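Local coordinates for (S)-ureidoglycine aminohydrolase cupin domain-containing protein (Pseudomonas syringae pv. tomato, PDB 3MYX) that is of unknown function but belongs to the cupin family related to (S)-ureidoglycine aminohydrolase, so it may bind or turn over a small molecule, at residues R97-R102 and S125-L130. Residues are numbered along the deposited sequence; the frame is centred on the assembly and turned at random. Where two conformers were deposited one is given.
With EDO (1,2-ethanediol), chain D.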
ATOM      1  N   ARG A  97       7.428  -1.938 -13.025  1.00  5.58           N
ATOM      2  CA  ARG A  97       8.423  -2.965 -13.316  0.60  6.07           C
ATOM      3  C   ARG A  97       9.276  -2.535 -14.529  1.00  6.59           C
ATOM      4  O   ARG A  97       8.747  -2.060 -15.530  1.00  6.63           O
ATOM      5  CB  ARG A  97       7.724  -4.312 -13.569  0.60  6.81           C
ATOM      6  CG  ARG A  97       8.586  -5.528 -13.310  0.60  8.07           C
ATOM      7  CD  ARG A  97       7.789  -6.822 -13.512  0.60  8.54           C
ATOM      8  NE  ARG A  97       8.516  -8.019 -13.064  0.60  9.42           N
ATOM      9  CZ  ARG A  97       8.378  -8.638 -11.877  0.60  7.69           C
ATOM     10  NH1 ARG A  97       7.498  -8.213 -10.946  0.60  3.82           N
ATOM     11  NH2 ARG A  97       9.140  -9.717 -11.612  0.60  6.55           N
ATOM     12  N   GLY A  98      10.595  -2.708 -14.418  1.00  6.71           N
ATOM     13  CA  GLY A  98      11.534  -2.412 -15.496  1.00  7.48           C
ATOM     14  C   GLY A  98      12.073  -1.002 -15.506  1.00  8.13           C
ATOM     15  O   GLY A  98      12.923  -0.678 -16.337  1.00 10.32           O
ATOM     16  N   THR A  99      11.600  -0.152 -14.599  1.00  7.04           N
ATOM     17  CA  THR A  99      12.014   1.248 -14.578  1.00  6.57           C
ATOM     18  C   THR A  99      13.499   1.393 -14.233  1.00  6.43           C
ATOM     19  O   THR A  99      13.977   0.801 -13.275  1.00  6.73           O
ATOM     20  CB  THR A  99      11.186   2.048 -13.542  1.00  6.33           C
ATOM     21  OG1 THR A  99       9.790   1.822 -13.743  1.00  7.19           O
ATOM     22  CG2 THR A  99      11.435   3.531 -13.667  1.00  7.44           C
ATOM     23  N   GLN A 100      14.216   2.196 -15.026  1.00  6.24           N
ATOM     24  CA  GLN A 100      15.552   2.630 -14.637  1.00  6.34           C
ATOM     25  C   GLN A 100      15.358   3.752 -13.631  1.00  6.57           C
ATOM     26  O   GLN A 100      14.788   4.795 -13.952  1.00  8.31           O
ATOM     27  CB  GLN A 100      16.345   3.114 -15.830  1.00  6.75           C
ATOM     28  CG  GLN A 100      17.777   3.429 -15.494  1.00  8.90           C
ATOM     29  CD  GLN A 100      18.464   4.174 -16.609  1.00 13.36           C
ATOM     30  OE1 GLN A 100      18.172   5.339 -16.853  1.00 14.88           O
ATOM     31  NE2 GLN A 100      19.394   3.511 -17.268  1.00 19.14           N
ATOM     32  N   VAL A 101      15.759   3.529 -12.386  1.00  6.32           N
ATOM     33  CA  VAL A 101      15.373   4.457 -11.326  1.00  7.00           C
ATOM     34  C   VAL A 101      16.484   4.639 -10.308  1.00  6.70           C
ATOM     35  O   VAL A 101      17.156   3.675  -9.912  1.00  8.59           O
ATOM     36  CB  VAL A 101      14.050   4.004 -10.636  1.00  7.03           C
ATOM     37  CG1 VAL A 101      14.216   2.649  -9.959  1.00  8.19           C
ATOM     38  CG2 VAL A 101      13.548   5.063  -9.653  1.00  7.95           C
ATOM     39  N   ARG A 102      16.646   5.882  -9.880  1.00  6.23           N
ATOM     40  CA  ARG A 102      17.489   6.213  -8.744  1.00  6.87           C
ATOM     41  C   ARG A 102      16.564   6.594  -7.601  1.00  7.71           C
ATOM     42  O   ARG A 102      15.644   7.413  -7.769  1.00  8.07           O
ATOM     43  CB  ARG A 102      18.466   7.343  -9.075  1.00  8.88           C
ATOM     44  CG  ARG A 102      19.375   7.747  -7.926  1.00  8.59           C
ATOM     45  CD  ARG A 102      20.416   8.700  -8.464  1.00 12.54           C
ATOM     46  NE  ARG A 102      21.336   9.231  -7.467  1.00 15.99           N
ATOM     47  CZ  ARG A 102      22.427   8.611  -7.019  1.00 15.44           C
ATOM     48  NH1 ARG A 102      22.753   7.387  -7.426  1.00 18.76           N
ATOM     49  NH2 ARG A 102      23.188   9.215  -6.130  1.00 16.82           N
ATOM     50  N   SER A 125       6.678   0.553 -17.448  1.00  6.24           N
ATOM     51  CA  SER A 125       7.783   1.169 -16.739  1.00  6.63           C
ATOM     52  C   SER A 125       7.593   2.683 -16.620  1.00  7.07           C
ATOM     53  O   SER A 125       6.953   3.330 -17.449  1.00  9.19           O
ATOM     54  CB  SER A 125       9.090   0.860 -17.452  1.00  6.90           C
ATOM     55  OG  SER A 125       9.112   1.409 -18.752  1.00  8.84           O
ATOM     56  N   GLY A 126       8.190   3.237 -15.577  1.00  6.52           N
ATOM     57  CA  GLY A 126       8.115   4.645 -15.274  1.00  6.39           C
ATOM     58  C   GLY A 126       7.678   4.868 -13.837  1.00  6.48           C
ATOM     59  O   GLY A 126       7.223   3.960 -13.151  1.00  7.87           O
ATOM     60  N   ILE A 127       7.811   6.113 -13.403  1.00  6.57           N
ATOM     61  CA  ILE A 127       7.357   6.511 -12.074  0.50  7.00           C
ATOM     62  C   ILE A 127       6.030   7.266 -12.193  1.00  8.08           C
ATOM     63  O   ILE A 127       5.877   8.138 -13.040  1.00  9.07           O
ATOM     64  CB  ILE A 127       8.365   7.430 -11.343  0.50  8.38           C
ATOM     65  CG1 ILE A 127       9.783   6.871 -11.345  0.50  8.28           C
ATOM     66  CG2 ILE A 127       7.899   7.678  -9.918  0.50 10.04           C
ATOM     67  CD1 ILE A 127      10.868   8.010 -11.238  0.50  6.42           C
ATOM     68  N   THR A 128       5.072   6.917 -11.333  1.00  8.99           N
ATOM     69  CA  THR A 128       3.764   7.581 -11.294  1.00  8.90           C
ATOM     70  C   THR A 128       3.549   8.171  -9.897  1.00  9.20           C
ATOM     71  O   THR A 128       3.489   7.435  -8.925  1.00  9.69           O
ATOM     72  CB  THR A 128       2.604   6.599 -11.641  1.00 10.25           C
ATOM     73  OG1 THR A 128       2.830   6.017 -12.930  1.00 12.28           O
ATOM     74  CG2 THR A 128       1.251   7.316 -11.685  1.00 11.20           C
ATOM     75  N   ALA A 129       3.450   9.496  -9.810  1.00  8.63           N
ATOM     76  CA  ALA A 129       3.089  10.176  -8.561  1.00  8.52           C
ATOM     77  C   ALA A 129       1.587  10.045  -8.328  1.00  8.71           C
ATOM     78  O   ALA A 129       0.806   9.985  -9.287  1.00 10.07           O
ATOM     79  CB  ALA A 129       3.475  11.647  -8.638  1.00  9.68           C
ATOM     80  N   LEU A 130       1.177  10.003  -7.065  1.00  8.02           N
ATOM     81  CA  LEU A 130      -0.232   9.778  -6.688  1.00  7.37           C
ATOM     82  C   LEU A 130      -0.721  10.931  -5.821  1.00  8.19           C
ATOM     83  O   LEU A 130      -0.381  10.996  -4.643  1.00  8.19           O
ATOM     84  CB  LEU A 130      -0.393   8.451  -5.930  1.00  8.29           C
ATOM     85  CG  LEU A 130       0.170   7.194  -6.596  1.00  9.25           C
ATOM     86  CD1 LEU A 130       0.170   6.027  -5.594  1.00 11.84           C
ATOM     87  CD2 LEU A 130      -0.573   6.813  -7.869  1.00  9.73           C
TER
HETATM   88  C1  EDO D 239      18.034   7.726 -13.859  1.00 24.19           C
HETATM   89  O1  EDO D 239      17.677   7.257 -15.157  1.00 18.25           O
HETATM   90  C2  EDO D 239      18.483   6.558 -13.007  1.00 24.68           C
HETATM   91  O2  EDO D 239      19.662   5.943 -13.576  1.00 24.44           O
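Ser-125 meets the turn at Gly-98 and Thr-99 with its backbone and CB, a small example of how one loop is pinned to another, here the loop that leads into strand 101-105. The Gly-98 backbone lies against Ser-125 CB, and the nearest approach in this corner is from that CB to Arg-97 O, at 3.5 Å. At Gly-126 the contact becomes polar: its N-H points almost straight (171°) at Thr-99 OG1, with N and OG1 2.8 Å apart. The threonine hydroxyl stands beside its own backbone N (chi1 -51°), which turns it to the incoming amide, so this buried hydroxyl accepts from Gly-126 N and is also hydrogen-bonded to Gly-96 O. The same rotation sends the methyl CG2 over the Gly-126 backbone, 3.8 Å from its N. Ile-127 then carries the contact into apolar packing. Its CB leaves the backbone alongside the other segment, but in the conformer described, one of two, the chain end bends closer, bringing CD1 to a loose 4.3 Å from Val-101 CG2 while CG1 lies 4.4 Å from Thr-99 CG2. Leu-78 and Ser-80 of strand 75-80 also touch this isoleucine. Strand 127-130, which pairs antiparallel with strand 92-95, then leads away from the contact. The contact thus joins strands of two antiparallel sheets through the loop linking 92-95 to 101-105, consistent with the jelly-roll barrel of the cupin fold, in which two such sheets face each other.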